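Local coordinates for peptidase M28 (Shewanella amazonensis SB2B, PDB 3IIB), which probably acts as a zinc-dependent metallopeptidase of family M28, with carboxypeptidase and dipeptidase activity and two zinc ions at its active site, at residues I5-A17 against V420-N432. Numbering follows the deposited sequence. Where two conformers were deposited one is given.
Sequences INQKVAEQLAQKA and VAVYAQFAWVMAN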
loop_
_atom_site.group_PDB
_atom_site.type_symbol
_atom_site.label_atom_id
_atom_site.label_comp_id
_atom_site.label_asym_id
_atom_site.label_seq_id
_atom_site.Cartn_x
_atom_site.Cartn_y
_atom_site.Cartn_z
ATOM N N ILE A 5 -0.216 -28.986 -38.082
ATOM C CA ILE A 5 -1.489 -28.264 -38.196
ATOM C C ILE A 5 -1.878 -27.665 -36.851
ATOM O O ILE A 5 -2.387 -26.541 -36.734
ATOM C CB ILE A 5 -2.574 -29.250 -38.665
ATOM C CG1 ILE A 5 -2.360 -29.572 -40.144
ATOM C CG2 ILE A 5 -3.968 -28.706 -38.379
ATOM C CD1 ILE A 5 -3.444 -30.462 -40.739
ATOM N N ASN A 6 -1.636 -28.442 -35.807
ATOM C CA ASN A 6 -1.980 -28.011 -34.456
ATOM C C ASN A 6 -1.009 -26.979 -33.891
ATOM O O ASN A 6 -1.412 -26.142 -33.097
ATOM C CB ASN A 6 -2.101 -29.234 -33.540
ATOM C CG ASN A 6 -3.364 -29.984 -33.787
ATOM O OD1 ASN A 6 -4.422 -29.361 -33.933
ATOM N ND2 ASN A 6 -3.276 -31.337 -33.890
ATOM N N GLN A 7 0.259 -27.035 -34.298
ATOM C CA GLN A 7 1.213 -25.969 -33.975
ATOM C C GLN A 7 0.679 -24.657 -34.523
ATOM O O GLN A 7 0.738 -23.650 -33.857
ATOM C CB GLN A 7 2.630 -26.196 -34.552
ATOM C CG GLN A 7 3.623 -25.025 -34.198
ATOM C CD GLN A 7 4.962 -25.081 -34.913
ATOM O OE1 GLN A 7 5.552 -26.147 -35.059
ATOM N NE2 GLN A 7 5.446 -23.920 -35.375
ATOM N N LYS A 8 0.171 -24.670 -35.765
ATOM C CA LYS A 8 -0.295 -23.423 -36.397
ATOM C C LYS A 8 -1.585 -22.898 -35.740
ATOM O O LYS A 8 -1.759 -21.682 -35.569
ATOM C CB LYS A 8 -0.524 -23.604 -37.893
ATOM C CG LYS A 8 -0.728 -22.289 -38.608
ATOM C CD LYS A 8 -0.603 -22.432 -40.116
ATOM C CE LYS A 8 -0.392 -21.069 -40.790
ATOM N NZ LYS A 8 0.980 -20.511 -40.540
ATOM N N VAL A 9 -2.491 -23.798 -35.368
ATOM C CA VAL A 9 -3.669 -23.384 -34.600
ATOM C C VAL A 9 -3.203 -22.756 -33.277
ATOM O O VAL A 9 -3.714 -21.728 -32.868
ATOM C CB VAL A 9 -4.594 -24.563 -34.320
ATOM C CG1 VAL A 9 -5.638 -24.207 -33.244
ATOM C CG2 VAL A 9 -5.252 -24.992 -35.625
ATOM N N ALA A 10 -2.218 -23.369 -32.624
ATOM C CA ALA A 10 -1.721 -22.832 -31.360
ATOM C C ALA A 10 -1.099 -21.427 -31.567
ATOM O O ALA A 10 -1.282 -20.533 -30.770
ATOM C CB ALA A 10 -0.709 -23.775 -30.766
ATOM N N GLU A 11 -0.369 -21.251 -32.651
ATOM C CA GLU A 11 0.138 -19.924 -32.984
ATOM C C GLU A 11 -0.997 -18.896 -33.134
ATOM O O GLU A 11 -0.905 -17.779 -32.624
ATOM C CB GLU A 11 1.009 -19.999 -34.233
ATOM C CG GLU A 11 2.288 -20.689 -33.888
ATOM C CD GLU A 11 3.125 -21.077 -35.065
ATOM O OE1 GLU A 11 2.651 -20.976 -36.218
ATOM O OE2 GLU A 11 4.271 -21.499 -34.804
ATOM N N GLN A 12 -2.089 -19.297 -33.796
ATOM C CA GLN A 12 -3.236 -18.431 -34.009
ATOM C C GLN A 12 -4.004 -18.151 -32.731
ATOM O O GLN A 12 -4.462 -17.011 -32.539
ATOM C CB GLN A 12 -4.155 -18.992 -35.071
ATOM C CG GLN A 12 -3.498 -18.851 -36.408
ATOM C CD GLN A 12 -4.019 -19.752 -37.508
ATOM O OE1 GLN A 12 -4.977 -20.519 -37.323
ATOM N NE2 GLN A 12 -3.405 -19.624 -38.703
ATOM N N LEU A 13 -4.110 -19.151 -31.854
ATOM C CA LEU A 13 -4.696 -18.931 -30.529
ATOM C C LEU A 13 -3.932 -17.869 -29.758
ATOM O O LEU A 13 -4.528 -16.991 -29.108
ATOM C CB LEU A 13 -4.786 -20.236 -29.730
ATOM C CG LEU A 13 -5.816 -21.250 -30.262
ATOM C CD1 LEU A 13 -5.553 -22.669 -29.654
ATOM C CD2 LEU A 13 -7.257 -20.740 -29.965
ATOM N N ALA A 14 -2.607 -17.917 -29.831
ATOM C CA ALA A 14 -1.812 -16.901 -29.157
ATOM C C ALA A 14 -2.043 -15.531 -29.741
ATOM O O ALA A 14 -2.048 -14.565 -29.007
ATOM C CB ALA A 14 -0.383 -17.239 -29.204
ATOM N N GLN A 15 -2.174 -15.453 -31.069
ATOM C CA GLN A 15 -2.536 -14.182 -31.727
ATOM C C GLN A 15 -3.838 -13.639 -31.148
ATOM O O GLN A 15 -3.938 -12.427 -30.820
ATOM C CB GLN A 15 -2.706 -14.312 -33.256
ATOM C CG GLN A 15 -1.445 -14.660 -34.053
ATOM C CD GLN A 15 -1.762 -15.332 -35.392
ATOM O OE1 GLN A 15 -2.876 -15.229 -35.915
ATOM N NE2 GLN A 15 -0.780 -16.095 -35.919
ATOM N N LYS A 16 -4.851 -14.487 -31.074
ATOM C CA LYS A 16 -6.143 -14.057 -30.521
ATOM C C LYS A 16 -6.009 -13.522 -29.108
ATOM O O LYS A 16 -6.644 -12.523 -28.766
ATOM C CB LYS A 16 -7.157 -15.218 -30.484
ATOM C CG LYS A 16 -7.462 -15.850 -31.843
ATOM C CD LYS A 16 -7.868 -14.821 -32.922
ATOM C CE LYS A 16 -8.368 -15.559 -34.198
ATOM N NZ LYS A 16 -7.315 -16.420 -34.801
ATOM N N ALA A 17 -5.232 -14.207 -28.283
ATOM C CA ALA A 17 -5.090 -13.789 -26.874
ATOM C C ALA A 17 -4.503 -12.368 -26.746
ATOM O O ALA A 17 -4.852 -11.612 -25.842
ATOM C CB ALA A 17 -4.243 -14.785 -26.103
ATOM N N VAL A 420 -3.070 -16.070 -21.116
ATOM C CA VAL A 420 -4.204 -16.552 -21.892
ATOM C C VAL A 420 -3.678 -17.273 -23.162
ATOM O O VAL A 420 -4.124 -18.387 -23.494
ATOM C CB VAL A 420 -5.159 -15.414 -22.286
ATOM C CG1 VAL A 420 -6.212 -15.951 -23.210
ATOM C CG2 VAL A 420 -5.780 -14.821 -21.053
ATOM N N ALA A 421 -2.677 -16.657 -23.788
ATOM C CA ALA A 421 -2.064 -17.199 -25.018
ATOM C C ALA A 421 -1.446 -18.541 -24.740
ATOM O O ALA A 421 -1.693 -19.494 -25.474
ATOM C CB ALA A 421 -0.987 -16.250 -25.599
ATOM N N VAL A 422 -0.658 -18.642 -23.665
ATOM C CA VAL A 422 0.058 -19.896 -23.356
ATOM C C VAL A 422 -0.915 -21.010 -22.913
ATOM O O VAL A 422 -0.753 -22.168 -23.311
ATOM C CB VAL A 422 1.111 -19.682 -22.280
ATOM C CG1 VAL A 422 1.803 -21.021 -22.005
ATOM C CG2 VAL A 422 2.140 -18.657 -22.774
ATOM N N TYR A 423 -1.942 -20.681 -22.115
ATOM C CA TYR A 423 -2.922 -21.699 -21.729
ATOM C C TYR A 423 -3.727 -22.174 -22.925
ATOM O O TYR A 423 -4.077 -23.347 -23.008
ATOM C CB TYR A 423 -3.861 -21.254 -20.598
ATOM C CG TYR A 423 -3.337 -21.682 -19.245
ATOM C CD1 TYR A 423 -2.372 -20.939 -18.571
ATOM C CD2 TYR A 423 -3.761 -22.869 -18.654
ATOM C CE1 TYR A 423 -1.896 -21.339 -17.338
ATOM C CE2 TYR A 423 -3.278 -23.286 -17.432
ATOM C CZ TYR A 423 -2.329 -22.546 -16.784
ATOM O OH TYR A 423 -1.853 -22.981 -15.551
ATOM N N ALA A 424 -4.029 -21.260 -23.846
ATOM C CA ALA A 424 -4.768 -21.635 -25.044
ATOM C C ALA A 424 -3.933 -22.622 -25.870
ATOM O O ALA A 424 -4.457 -23.648 -26.344
ATOM C CB ALA A 424 -5.177 -20.420 -25.836
ATOM N N GLN A 425 -2.647 -22.334 -26.037
ATOM C CA GLN A 425 -1.743 -23.238 -26.717
ATOM C C GLN A 425 -1.680 -24.586 -25.975
ATOM O O GLN A 425 -1.764 -25.658 -26.579
ATOM C CB GLN A 425 -0.322 -22.669 -26.820
ATOM C CG GLN A 425 -0.232 -21.429 -27.701
ATOM C CD GLN A 425 1.174 -20.995 -28.033
ATOM O OE1 GLN A 425 2.089 -21.241 -27.259
ATOM N NE2 GLN A 425 1.357 -20.377 -29.204
ATOM N N PHE A 426 -1.457 -24.524 -24.659
ATOM C CA PHE A 426 -1.384 -25.742 -23.860
ATOM C C PHE A 426 -2.646 -26.586 -24.009
ATOM O O PHE A 426 -2.562 -27.808 -24.233
ATOM C CB PHE A 426 -1.151 -25.388 -22.380
ATOM C CG PHE A 426 -1.132 -26.575 -21.458
ATOM C CD1 PHE A 426 0.025 -27.313 -21.291
ATOM C CD2 PHE A 426 -2.249 -26.922 -20.702
ATOM C CE1 PHE A 426 0.062 -28.381 -20.414
ATOM C CE2 PHE A 426 -2.212 -28.012 -19.847
ATOM C CZ PHE A 426 -1.068 -28.737 -19.704
ATOM N N ALA A 427 -3.805 -25.986 -23.800
ATOM C CA ALA A 427 -5.046 -26.744 -23.822
ATOM C C ALA A 427 -5.278 -27.296 -25.236
ATOM O O ALA A 427 -5.635 -28.444 -25.374
ATOM C CB ALA A 427 -6.239 -25.927 -23.342
ATOM N N TRP A 428 -4.995 -26.514 -26.274
ATOM C CA TRP A 428 -5.166 -27.022 -27.637
ATOM C C TRP A 428 -4.176 -28.151 -27.958
ATOM O O TRP A 428 -4.564 -29.227 -28.423
ATOM C CB TRP A 428 -5.077 -25.909 -28.671
ATOM C CG TRP A 428 -5.313 -26.449 -30.018
ATOM C CD1 TRP A 428 -4.391 -26.733 -30.979
ATOM C CD2 TRP A 428 -6.575 -26.852 -30.536
ATOM N NE1 TRP A 428 -5.010 -27.291 -32.083
ATOM C CE2 TRP A 428 -6.354 -27.364 -31.834
ATOM C CE3 TRP A 428 -7.875 -26.833 -30.028
ATOM C CZ2 TRP A 428 -7.384 -27.850 -32.616
ATOM C CZ3 TRP A 428 -8.899 -27.358 -30.817
ATOM C CH2 TRP A 428 -8.638 -27.845 -32.087
ATOM N N VAL A 429 -2.890 -27.925 -27.749
ATOM C CA VAL A 429 -1.904 -28.949 -28.031
ATOM C C VAL A 429 -2.184 -30.231 -27.230
ATOM O O VAL A 429 -2.204 -31.334 -27.801
ATOM C CB VAL A 429 -0.451 -28.434 -27.809
ATOM C CG1 VAL A 429 0.531 -29.569 -27.937
ATOM C CG2 VAL A 429 -0.113 -27.319 -28.857
HETATM N N MSE A 430 -2.492 -30.105 -25.941
HETATM C CA MSE A 430 -2.762 -31.286 -25.160
HETATM C C MSE A 430 -4.065 -32.001 -25.548
HETATM O O MSE A 430 -4.111 -33.241 -25.510
HETATM C CB MSE A 430 -2.793 -30.978 -23.660
HETATM C CG MSE A 430 -1.486 -30.508 -23.085
HETATM SE SE MSE A 430 -0.115 -31.892 -23.082
HETATM C CE MSE A 430 0.583 -31.406 -24.495
ATOM N N ALA A 431 -5.100 -31.236 -25.933
ATOM C CA ALA A 431 -6.377 -31.824 -26.337
ATOM C C ALA A 431 -6.310 -32.514 -27.687
ATOM O O ALA A 431 -7.251 -33.218 -28.058
ATOM C CB ALA A 431 -7.513 -30.757 -26.355
ATOM N N ASN A 432 -5.195 -32.327 -28.401
ATOM C CA ASN A 432 -4.997 -32.972 -29.706
ATOM C C ASN A 432 -3.724 -33.845 -29.792
ATOM O O ASN A 432 -3.432 -34.453 -30.830
ATOM C CB ASN A 432 -5.034 -31.898 -30.777
ATOM C CG ASN A 432 -6.406 -31.273 -30.885
ATOM O OD1 ASN A 432 -7.310 -31.890 -31.418
ATOM N ND2 ASN A 432 -6.594 -30.069 -30.291
HETATM O O HOH W 1 -1.190 -33.086 -32.689
HETATM O O HOH W 2 -6.033 -33.006 -34.311
#
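Ala10 O takes two N-H groups from opposite faces of its carbonyl plane. One is Ala14 N, the usual bond of its own helix. The other is Gln425 NE2 from across the contact, 3.1 Å from Ala10 O and well above the carbonyl plane. The two helices form a close antiparallel pair, with segment axes 8.0 Å apart at 153°. The pair joins the N-terminal helix 3-19 to helix 413-432, the last helix of the chain, away from the zinc ions. The other side of helix 413-432 packs on strands 337-343 and 387-392 through Val422, Tyr423 and Phe426. Gln425 is extended beyond CG; its CG rests near Ala10 CB, and Ala10 O lies close to the plane of its amide.

Alanines permit the close approach. Ala14 CB lies 3.8 Å from Ala421 CB, and Ala17 CB presses on the Ala421 backbone. Further along, Trp428 is a knob in a hole made by Asn6, Val9, Ala10 and Leu13. Its CG stands anti to the backbone N (chi1 -177°), which sends the indole across to the N-terminal helix. Val9 CG1 makes a CH-pi contact over one face, 3.5 Å from the centroid of the five-membered ring. Asn432 ND2 lies over the opposite face and bonds to Trp428 O. Leu13 CD1 packs against Trp428 CB at 3.4 Å. Trp428 NE1 gives a bent bond to Asn6 OD1, 2.8 Å long with an N-H...O angle of 135°. A leucine in place of Trp428 would probably leave Asn6 OD1 without its indole donor and open a gap beside Val9. The amide of Asn6 also reaches a water through ND2, and that water donates to Asn432 O at 3.2 Å.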